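Local coordinates for phenazine biosynthesis protein PhzF family (Enterococcus faecalis, PDB 1S7J) that probably acts as an isomerase of the PhzF family, whose members are related to diaminopimelate epimerase, at residues A[48-53]-A[76-81]; A[80-85]-A[91-96]. All blocks are in the same frame, centred on the assembly; numbering follows the deposited sequence.

Contact 1. Residues A[48-53]-A[76-81]; sequences AFTVKE and LATAFV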
ATOM      1  N   ALA A  48       6.411  -1.630 -11.256  1.00 19.60           N
ATOM      2  CA  ALA A  48       5.382  -2.457 -11.878  1.00 21.13           C
ATOM      3  C   ALA A  48       5.474  -2.481 -13.394  1.00 23.11           C
ATOM      4  O   ALA A  48       5.616  -1.454 -14.023  1.00 23.92           O
ATOM      5  CB  ALA A  48       4.005  -1.970 -11.445  1.00 17.44           C
ATOM      6  N   PHE A  49       5.425  -3.676 -13.962  1.00 23.88           N
ATOM      7  CA  PHE A  49       5.473  -3.859 -15.408  1.00 21.43           C
ATOM      8  C   PHE A  49       4.154  -4.499 -15.822  1.00 23.42           C
ATOM      9  O   PHE A  49       3.718  -5.477 -15.209  1.00 19.64           O
ATOM     10  CB  PHE A  49       6.628  -4.781 -15.800  1.00 21.23           C
ATOM     11  CG  PHE A  49       7.965  -4.287 -15.374  1.00 18.88           C
ATOM     12  CD1 PHE A  49       8.407  -4.475 -14.065  1.00 25.71           C
ATOM     13  CD2 PHE A  49       8.801  -3.627 -16.271  1.00 24.60           C
ATOM     14  CE1 PHE A  49       9.654  -4.017 -13.657  1.00 25.32           C
ATOM     15  CE2 PHE A  49      10.049  -3.165 -15.871  1.00 26.63           C
ATOM     16  CZ  PHE A  49      10.474  -3.363 -14.556  1.00 26.25           C
ATOM     17  N   THR A  50       3.518  -3.957 -16.861  1.00 21.81           N
ATOM     18  CA  THR A  50       2.250  -4.490 -17.330  1.00 22.19           C
ATOM     19  C   THR A  50       2.190  -4.596 -18.849  1.00 22.71           C
ATOM     20  O   THR A  50       2.869  -3.858 -19.555  1.00 20.59           O
ATOM     21  CB  THR A  50       1.062  -3.621 -16.818  1.00 22.39           C
ATOM     22  OG1 THR A  50      -0.175  -4.261 -17.126  1.00 24.48           O
ATOM     23  CG2 THR A  50       1.078  -2.243 -17.463  1.00 20.41           C
ATOM     24  N   VAL A  51       1.426  -5.574 -19.338  1.00 28.01           N
ATOM     25  CA  VAL A  51       1.245  -5.774 -20.781  1.00 27.97           C
ATOM     26  C   VAL A  51      -0.194  -6.230 -21.047  1.00 29.73           C
ATOM     27  O   VAL A  51      -0.678  -7.203 -20.450  1.00 26.72           O
ATOM     28  CB  VAL A  51       2.254  -6.764 -21.408  1.00 33.56           C
ATOM     29  CG1 VAL A  51       2.172  -6.867 -22.922  1.00 34.78           C
ATOM     30  CG2 VAL A  51       3.684  -6.471 -21.014  1.00 31.53           C
ATOM     31  N   LYS A  52      -0.894  -5.486 -21.909  1.00 33.85           N
ATOM     32  CA  LYS A  52      -2.275  -5.800 -22.251  1.00 35.33           C
ATOM     33  C   LYS A  52      -2.360  -7.178 -22.889  1.00 37.38           C
ATOM     34  O   LYS A  52      -1.747  -7.429 -23.927  1.00 35.31           O
ATOM     35  CB  LYS A  52      -2.844  -4.751 -23.214  1.00 36.43           C
ATOM     36  CG  LYS A  52      -4.358  -4.842 -23.419  1.00 34.31           C
ATOM     37  CD  LYS A  52      -4.806  -3.991 -24.593  1.00 39.51           C
ATOM     38  CE  LYS A  52      -6.314  -4.001 -24.764  1.00 38.89           C
ATOM     39  NZ  LYS A  52      -7.015  -3.231 -23.696  1.00 44.78           N
ATOM     40  N   GLU A  53      -3.072  -8.084 -22.222  1.00 37.73           N
ATOM     41  CA  GLU A  53      -3.260  -9.437 -22.725  1.00 38.93           C
ATOM     42  C   GLU A  53      -4.767  -9.691 -22.907  1.00 39.70           C
ATOM     43  O   GLU A  53      -5.459 -10.164 -21.997  1.00 37.24           O
ATOM     44  CB  GLU A  53      -2.607 -10.462 -21.790  1.00 39.83           C
ATOM     45  CG  GLU A  53      -1.074 -10.381 -21.815  1.00 43.78           C
ATOM     46  CD  GLU A  53      -0.392 -11.473 -21.006  1.00 41.34           C
ATOM     47  OE1 GLU A  53      -1.003 -11.990 -20.048  1.00 42.99           O
ATOM     48  OE2 GLU A  53       0.769 -11.808 -21.331  1.00 43.55           O
ATOM     49  N   LEU A  76      -2.330   0.607  -7.913  1.00 14.92           N
ATOM     50  CA  LEU A  76      -3.066   1.837  -8.066  1.00 16.17           C
ATOM     51  C   LEU A  76      -2.326   2.720  -9.052  1.00 17.41           C
ATOM     52  O   LEU A  76      -2.930   3.366  -9.904  1.00 16.10           O
ATOM     53  CB  LEU A  76      -3.187   2.538  -6.708  1.00 21.11           C
ATOM     54  CG  LEU A  76      -4.000   3.830  -6.583  1.00 21.66           C
ATOM     55  CD1 LEU A  76      -4.426   4.012  -5.157  1.00 21.16           C
ATOM     56  CD2 LEU A  76      -3.208   5.040  -7.080  1.00 12.27           C
ATOM     57  N   ALA A  77      -0.994   2.738  -8.922  1.00 18.74           N
ATOM     58  CA  ALA A  77      -0.138   3.525  -9.784  1.00 17.23           C
ATOM     59  C   ALA A  77      -0.261   3.081 -11.215  1.00 13.58           C
ATOM     60  O   ALA A  77      -0.430   3.905 -12.105  1.00 12.81           O
ATOM     61  CB  ALA A  77       1.319   3.430  -9.313  1.00 17.30           C
ATOM     62  N   THR A  78      -0.163   1.774 -11.445  1.00 11.71           N
ATOM     63  CA  THR A  78      -0.279   1.212 -12.791  1.00 14.80           C
ATOM     64  C   THR A  78      -1.627   1.533 -13.388  1.00 18.89           C
ATOM     65  O   THR A  78      -1.752   1.707 -14.597  1.00 20.48           O
ATOM     66  CB  THR A  78      -0.118  -0.274 -12.783  1.00 13.57           C
ATOM     67  OG1 THR A  78       1.166  -0.615 -12.277  1.00 16.54           O
ATOM     68  CG2 THR A  78      -0.247  -0.829 -14.183  1.00 17.18           C
ATOM     69  N   ALA A  79      -2.650   1.546 -12.546  1.00 20.27           N
ATOM     70  CA  ALA A  79      -3.994   1.846 -12.973  1.00 19.80           C
ATOM     71  C   ALA A  79      -4.040   3.314 -13.393  1.00 21.16           C
ATOM     72  O   ALA A  79      -4.542   3.656 -14.474  1.00 15.73           O
ATOM     73  CB  ALA A  79      -4.979   1.599 -11.822  1.00 22.44           C
ATOM     74  N   PHE A  80      -3.530   4.167 -12.515  1.00 18.35           N
ATOM     75  CA  PHE A  80      -3.477   5.594 -12.735  1.00 19.72           C
ATOM     76  C   PHE A  80      -2.899   5.960 -14.097  1.00 21.30           C
ATOM     77  O   PHE A  80      -3.468   6.777 -14.805  1.00 21.19           O
ATOM     78  CB  PHE A  80      -2.671   6.256 -11.617  1.00 20.27           C
ATOM     79  CG  PHE A  80      -2.304   7.692 -11.880  1.00 21.07           C
ATOM     80  CD1 PHE A  80      -3.178   8.715 -11.570  1.00 17.38           C
ATOM     81  CD2 PHE A  80      -1.057   8.014 -12.415  1.00 19.05           C
ATOM     82  CE1 PHE A  80      -2.823  10.041 -11.788  1.00 22.24           C
ATOM     83  CE2 PHE A  80      -0.698   9.329 -12.635  1.00 16.34           C
ATOM     84  CZ  PHE A  80      -1.575  10.343 -12.322  1.00 20.48           C
ATOM     85  N   VAL A  81      -1.765   5.356 -14.469  1.00 18.79           N
ATOM     86  CA  VAL A  81      -1.166   5.681 -15.755  1.00 22.89           C
ATOM     87  C   VAL A  81      -1.907   5.113 -16.951  1.00 23.99           C
ATOM     88  O   VAL A  81      -1.802   5.652 -18.052  1.00 29.22           O
ATOM     89  CB  VAL A  81       0.319   5.303 -15.820  1.00 19.15           C
ATOM     90  CG1 VAL A  81       0.905   5.240 -14.440  1.00 18.12           C
ATOM     91  CG2 VAL A  81       0.556   4.052 -16.598  1.00 20.17           C
TER

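Contact 2. Residues A[80-85]-A[91-96]; sequences FVLFNY and ETLHFT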
ATOM      1  N   PHE A  80      -3.530   4.167 -12.515  1.00 18.35           N
ATOM      2  CA  PHE A  80      -3.477   5.594 -12.735  1.00 19.72           C
ATOM      3  C   PHE A  80      -2.899   5.960 -14.097  1.00 21.30           C
ATOM      4  O   PHE A  80      -3.468   6.777 -14.805  1.00 21.19           O
ATOM      5  CB  PHE A  80      -2.671   6.256 -11.617  1.00 20.27           C
ATOM      6  CG  PHE A  80      -2.304   7.692 -11.880  1.00 21.07           C
ATOM      7  CD1 PHE A  80      -3.178   8.715 -11.570  1.00 17.38           C
ATOM      8  CD2 PHE A  80      -1.057   8.014 -12.415  1.00 19.05           C
ATOM      9  CE1 PHE A  80      -2.823  10.041 -11.788  1.00 22.24           C
ATOM     10  CE2 PHE A  80      -0.698   9.329 -12.635  1.00 16.34           C
ATOM     11  CZ  PHE A  80      -1.575  10.343 -12.322  1.00 20.48           C
ATOM     12  N   VAL A  81      -1.765   5.356 -14.469  1.00 18.79           N
ATOM     13  CA  VAL A  81      -1.166   5.681 -15.755  1.00 22.89           C
ATOM     14  C   VAL A  81      -1.907   5.113 -16.951  1.00 23.99           C
ATOM     15  O   VAL A  81      -1.802   5.652 -18.052  1.00 29.22           O
ATOM     16  CB  VAL A  81       0.319   5.303 -15.820  1.00 19.15           C
ATOM     17  CG1 VAL A  81       0.905   5.240 -14.440  1.00 18.12           C
ATOM     18  CG2 VAL A  81       0.556   4.052 -16.598  1.00 20.17           C
ATOM     19  N   LEU A  82      -2.587   3.972 -16.773  1.00 22.76           N
ATOM     20  CA  LEU A  82      -3.354   3.395 -17.872  1.00 22.43           C
ATOM     21  C   LEU A  82      -4.585   4.273 -18.111  1.00 21.95           C
ATOM     22  O   LEU A  82      -4.916   4.600 -19.252  1.00 25.77           O
ATOM     23  CB  LEU A  82      -3.765   1.957 -17.567  1.00 19.49           C
ATOM     24  CG  LEU A  82      -2.678   0.898 -17.763  1.00 22.80           C
ATOM     25  CD1 LEU A  82      -3.152  -0.438 -17.264  1.00 15.61           C
ATOM     26  CD2 LEU A  82      -2.261   0.807 -19.221  1.00 21.01           C
ATOM     27  N   PHE A  83      -5.219   4.686 -17.029  1.00 20.66           N
ATOM     28  CA  PHE A  83      -6.401   5.532 -17.102  1.00 25.99           C
ATOM     29  C   PHE A  83      -6.126   6.916 -17.678  1.00 24.69           C
ATOM     30  O   PHE A  83      -6.942   7.456 -18.427  1.00 28.52           O
ATOM     31  CB  PHE A  83      -7.020   5.723 -15.703  1.00 24.47           C
ATOM     32  CG  PHE A  83      -7.908   4.585 -15.255  1.00 27.77           C
ATOM     33  CD1 PHE A  83      -7.597   3.855 -14.097  1.00 29.95           C
ATOM     34  CD2 PHE A  83      -9.069   4.262 -15.961  1.00 30.32           C
ATOM     35  CE1 PHE A  83      -8.440   2.816 -13.652  1.00 30.48           C
ATOM     36  CE2 PHE A  83      -9.915   3.227 -15.525  1.00 28.70           C
ATOM     37  CZ  PHE A  83      -9.598   2.507 -14.368  1.00 32.66           C
ATOM     38  N   ASN A  84      -4.995   7.496 -17.308  1.00 21.66           N
ATOM     39  CA  ASN A  84      -4.645   8.831 -17.763  1.00 18.90           C
ATOM     40  C   ASN A  84      -3.771   8.961 -18.983  1.00 18.03           C
ATOM     41  O   ASN A  84      -3.751  10.011 -19.602  1.00 22.58           O
ATOM     42  CB  ASN A  84      -4.035   9.630 -16.599  1.00 16.77           C
ATOM     43  CG  ASN A  84      -4.996   9.863 -15.476  1.00 21.01           C
ATOM     44  OD1 ASN A  84      -5.707  10.842 -15.466  1.00 27.42           O
ATOM     45  ND2 ASN A  84      -5.048   8.921 -14.548  1.00 20.80           N
ATOM     46  N   TYR A  85      -3.028   7.913 -19.336  1.00 16.95           N
ATOM     47  CA  TYR A  85      -2.125   8.008 -20.486  1.00 16.35           C
ATOM     48  C   TYR A  85      -2.281   6.970 -21.583  1.00 18.65           C
ATOM     49  O   TYR A  85      -1.692   7.108 -22.650  1.00 16.35           O
ATOM     50  CB  TYR A  85      -0.655   8.026 -20.000  1.00 13.47           C
ATOM     51  CG  TYR A  85      -0.347   9.155 -19.022  1.00 20.79           C
ATOM     52  CD1 TYR A  85      -0.626   9.019 -17.669  1.00 20.42           C
ATOM     53  CD2 TYR A  85       0.177  10.383 -19.472  1.00 16.33           C
ATOM     54  CE1 TYR A  85      -0.410  10.068 -16.771  1.00 21.27           C
ATOM     55  CE2 TYR A  85       0.402  11.449 -18.568  1.00 20.48           C
ATOM     56  CZ  TYR A  85       0.095  11.281 -17.227  1.00 19.42           C
ATOM     57  OH  TYR A  85       0.222  12.329 -16.341  1.00 26.27           O
ATOM     58  N   GLU A  91     -14.613   2.368 -16.744  1.00 35.57           N
ATOM     59  CA  GLU A  91     -14.333   2.826 -15.392  1.00 36.08           C
ATOM     60  C   GLU A  91     -13.600   1.782 -14.535  1.00 31.65           C
ATOM     61  O   GLU A  91     -13.218   2.072 -13.398  1.00 27.36           O
ATOM     62  CB  GLU A  91     -15.624   3.247 -14.675  1.00 44.22           C
ATOM     63  CG  GLU A  91     -16.508   2.068 -14.227  1.00 52.24           C
ATOM     64  CD  GLU A  91     -17.627   2.471 -13.249  1.00 60.06           C
ATOM     65  OE1 GLU A  91     -18.559   1.662 -13.072  1.00 63.68           O
ATOM     66  OE2 GLU A  91     -17.566   3.574 -12.651  1.00 60.49           O
ATOM     67  N   THR A  92     -13.400   0.587 -15.068  1.00 26.84           N
ATOM     68  CA  THR A  92     -12.719  -0.456 -14.311  1.00 25.29           C
ATOM     69  C   THR A  92     -11.672  -1.200 -15.119  1.00 22.29           C
ATOM     70  O   THR A  92     -11.916  -1.633 -16.235  1.00 22.77           O
ATOM     71  CB  THR A  92     -13.734  -1.471 -13.697  1.00 26.04           C
ATOM     72  OG1 THR A  92     -14.596  -0.793 -12.785  1.00 31.76           O
ATOM     73  CG2 THR A  92     -13.017  -2.553 -12.939  1.00 27.67           C
ATOM     74  N   LEU A  93     -10.495  -1.331 -14.520  1.00 20.63           N
ATOM     75  CA  LEU A  93      -9.358  -2.010 -15.137  1.00 23.17           C
ATOM     76  C   LEU A  93      -9.222  -3.436 -14.540  1.00 23.25           C
ATOM     77  O   LEU A  93      -9.356  -3.623 -13.329  1.00 21.98           O
ATOM     78  CB  LEU A  93      -8.086  -1.192 -14.862  1.00 20.64           C
ATOM     79  CG  LEU A  93      -7.155  -0.737 -15.994  1.00 28.32           C
ATOM     80  CD1 LEU A  93      -7.763  -0.974 -17.365  1.00 22.12           C
ATOM     81  CD2 LEU A  93      -6.813   0.739 -15.787  1.00 22.58           C
ATOM     82  N   HIS A  94      -8.960  -4.412 -15.396  1.00 22.96           N
ATOM     83  CA  HIS A  94      -8.824  -5.793 -14.955  1.00 23.72           C
ATOM     84  C   HIS A  94      -7.423  -6.310 -15.197  1.00 23.86           C
ATOM     85  O   HIS A  94      -6.938  -6.287 -16.326  1.00 24.19           O
ATOM     86  CB  HIS A  94      -9.845  -6.683 -15.690  1.00 20.99           C
ATOM     87  CG  HIS A  94     -11.268  -6.265 -15.477  1.00 22.36           C
ATOM     88  ND1 HIS A  94     -11.875  -6.301 -14.235  1.00 25.50           N
ATOM     89  CD2 HIS A  94     -12.179  -5.742 -16.328  1.00 27.26           C
ATOM     90  CE1 HIS A  94     -13.098  -5.809 -14.334  1.00 20.85           C
ATOM     91  NE2 HIS A  94     -13.310  -5.462 -15.585  1.00 26.12           N
ATOM     92  N   PHE A  95      -6.767  -6.777 -14.144  1.00 23.59           N
ATOM     93  CA  PHE A  95      -5.413  -7.291 -14.260  1.00 25.95           C
ATOM     94  C   PHE A  95      -5.354  -8.791 -14.049  1.00 27.62           C
ATOM     95  O   PHE A  95      -6.208  -9.361 -13.385  1.00 31.06           O
ATOM     96  CB  PHE A  95      -4.500  -6.605 -13.233  1.00 21.22           C
ATOM     97  CG  PHE A  95      -4.434  -5.118 -13.372  1.00 21.93           C
ATOM     98  CD1 PHE A  95      -3.588  -4.528 -14.319  1.00 19.66           C
ATOM     99  CD2 PHE A  95      -5.193  -4.299 -12.556  1.00 18.27           C
ATOM    100  CE1 PHE A  95      -3.509  -3.138 -14.445  1.00 24.41           C
ATOM    101  CE2 PHE A  95      -5.125  -2.905 -12.670  1.00 26.23           C
ATOM    102  CZ  PHE A  95      -4.279  -2.326 -13.621  1.00 23.78           C
ATOM    103  N   THR A  96      -4.329  -9.432 -14.623  1.00 31.74           N
ATOM    104  CA  THR A  96      -4.143 -10.862 -14.462  1.00 36.12           C
ATOM    105  C   THR A  96      -2.787 -11.196 -13.811  1.00 38.57           C
ATOM    106  O   THR A  96      -1.879 -11.693 -14.446  1.00 46.04           O
ATOM    107  CB  THR A  96      -4.321 -11.653 -15.771  1.00 36.57           C
ATOM    108  OG1 THR A  96      -3.312 -11.314 -16.730  1.00 35.70           O
ATOM    109  CG2 THR A  96      -5.670 -11.358 -16.358  1.00 34.69           C
TER

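Contact 1. Residues A[48-53]-A[76-81]
T78 reaches out from helix 72-85 to two residues of strand 47-53, A48 and T50. The setting is the diaminopimelate epimerase-like fold of the PhzF family, in which strands curl round a central helix, and this buried contact is one place where the wall meets that helix. Start at T78 CB, which is directed at the strand and lies 4.7 Å from A48 CB. From there the side chain forks. With OG1 beside the backbone N and anti to the carbonyl carbon (chi1 -60°), the hydroxyl can turn back along the helix and hydrogen-bond to A74 O, so the polar atom is satisfied within its own helix. Its oxygen still comes to 3.3 Å from the methyl CB of A48, a van der Waals contact. The other branch, CG2, is the one that meets T50: its methyl lies 3.8 Å from T50 CG2, the two side chains crossing at a slant. L59 and V23 also touch T78. A48 is a close neighbour of E46, the predicted active-site residue, their side chains about 6 Å apart. T50 keeps its own hydroxyl off the helix: OG1 is anti to the backbone N (chi1 -172°) and hydrogen-bonds to A58 O on strand 56-62.

Contact 2. Residues A[80-85]-A[91-96]
L93 pushes its methyl CD2 over one face of the F83 ring, and this is where the contact is tight. The methyl stands 3.5 Å from the ring centroid of F83, only 18° off the normal, a CH-pi contact; it is shifted toward the rim, which brings CD2 of L93 to 3.4 Å from F83 CE1. CG of F83 lies beside the backbone N and anti to the carbonyl carbon (chi1 -82°), which brings the ring to L93. The same methyl also packs against the helix at L82, 3.7 Å from L82 CB, so one carbon sits between two neighbouring helix residues. Beyond it, L82 CD1 comes within 3.9 Å of F95 CE1, with the two side chains arriving from opposite directions. V25 and Y57 close round L82 here, in the core of the strand-wrapped domain: helix 72-85 is the central helix, and after a short link the chain returns as strand 92-97, its segment running at 131° to that of the helix. Toward E91 the packing thins. Past the methyl of L93, the far end of the F83 ring also comes up to backbone, with T92 CA at its edge, 4.3 Å from F83 CZ, and E91 O lying obliquely. The E91 side chain starts away from the helix and is exposed to solvent. T92 OG1 hydrogen-bonds to T105 OG1 on strand 100-107.

How the contacts relate
From the N terminus, strand 47-53 comes first; the chain then passes through strands 56-62 and 67-68 before helix 72-85 returns to it, so contact 1 closes a loop of 22 residues. Contact 2 follows directly and closes a much shorter one, the five residues between the helix and strand 92-97. The loops neither nest nor cross: they run in succession, and the helical segments 76-81 and 80-85 share F80 and V81. The helix thus faces two strands from successive turns, and the contacts merge where T78 CG2 lies 4.0 Å from F95 CE1. Between the two strands runs 56-62, antiparallel to 47-53, while its Y57 makes backbone hydrogen bonds with H94 and T96.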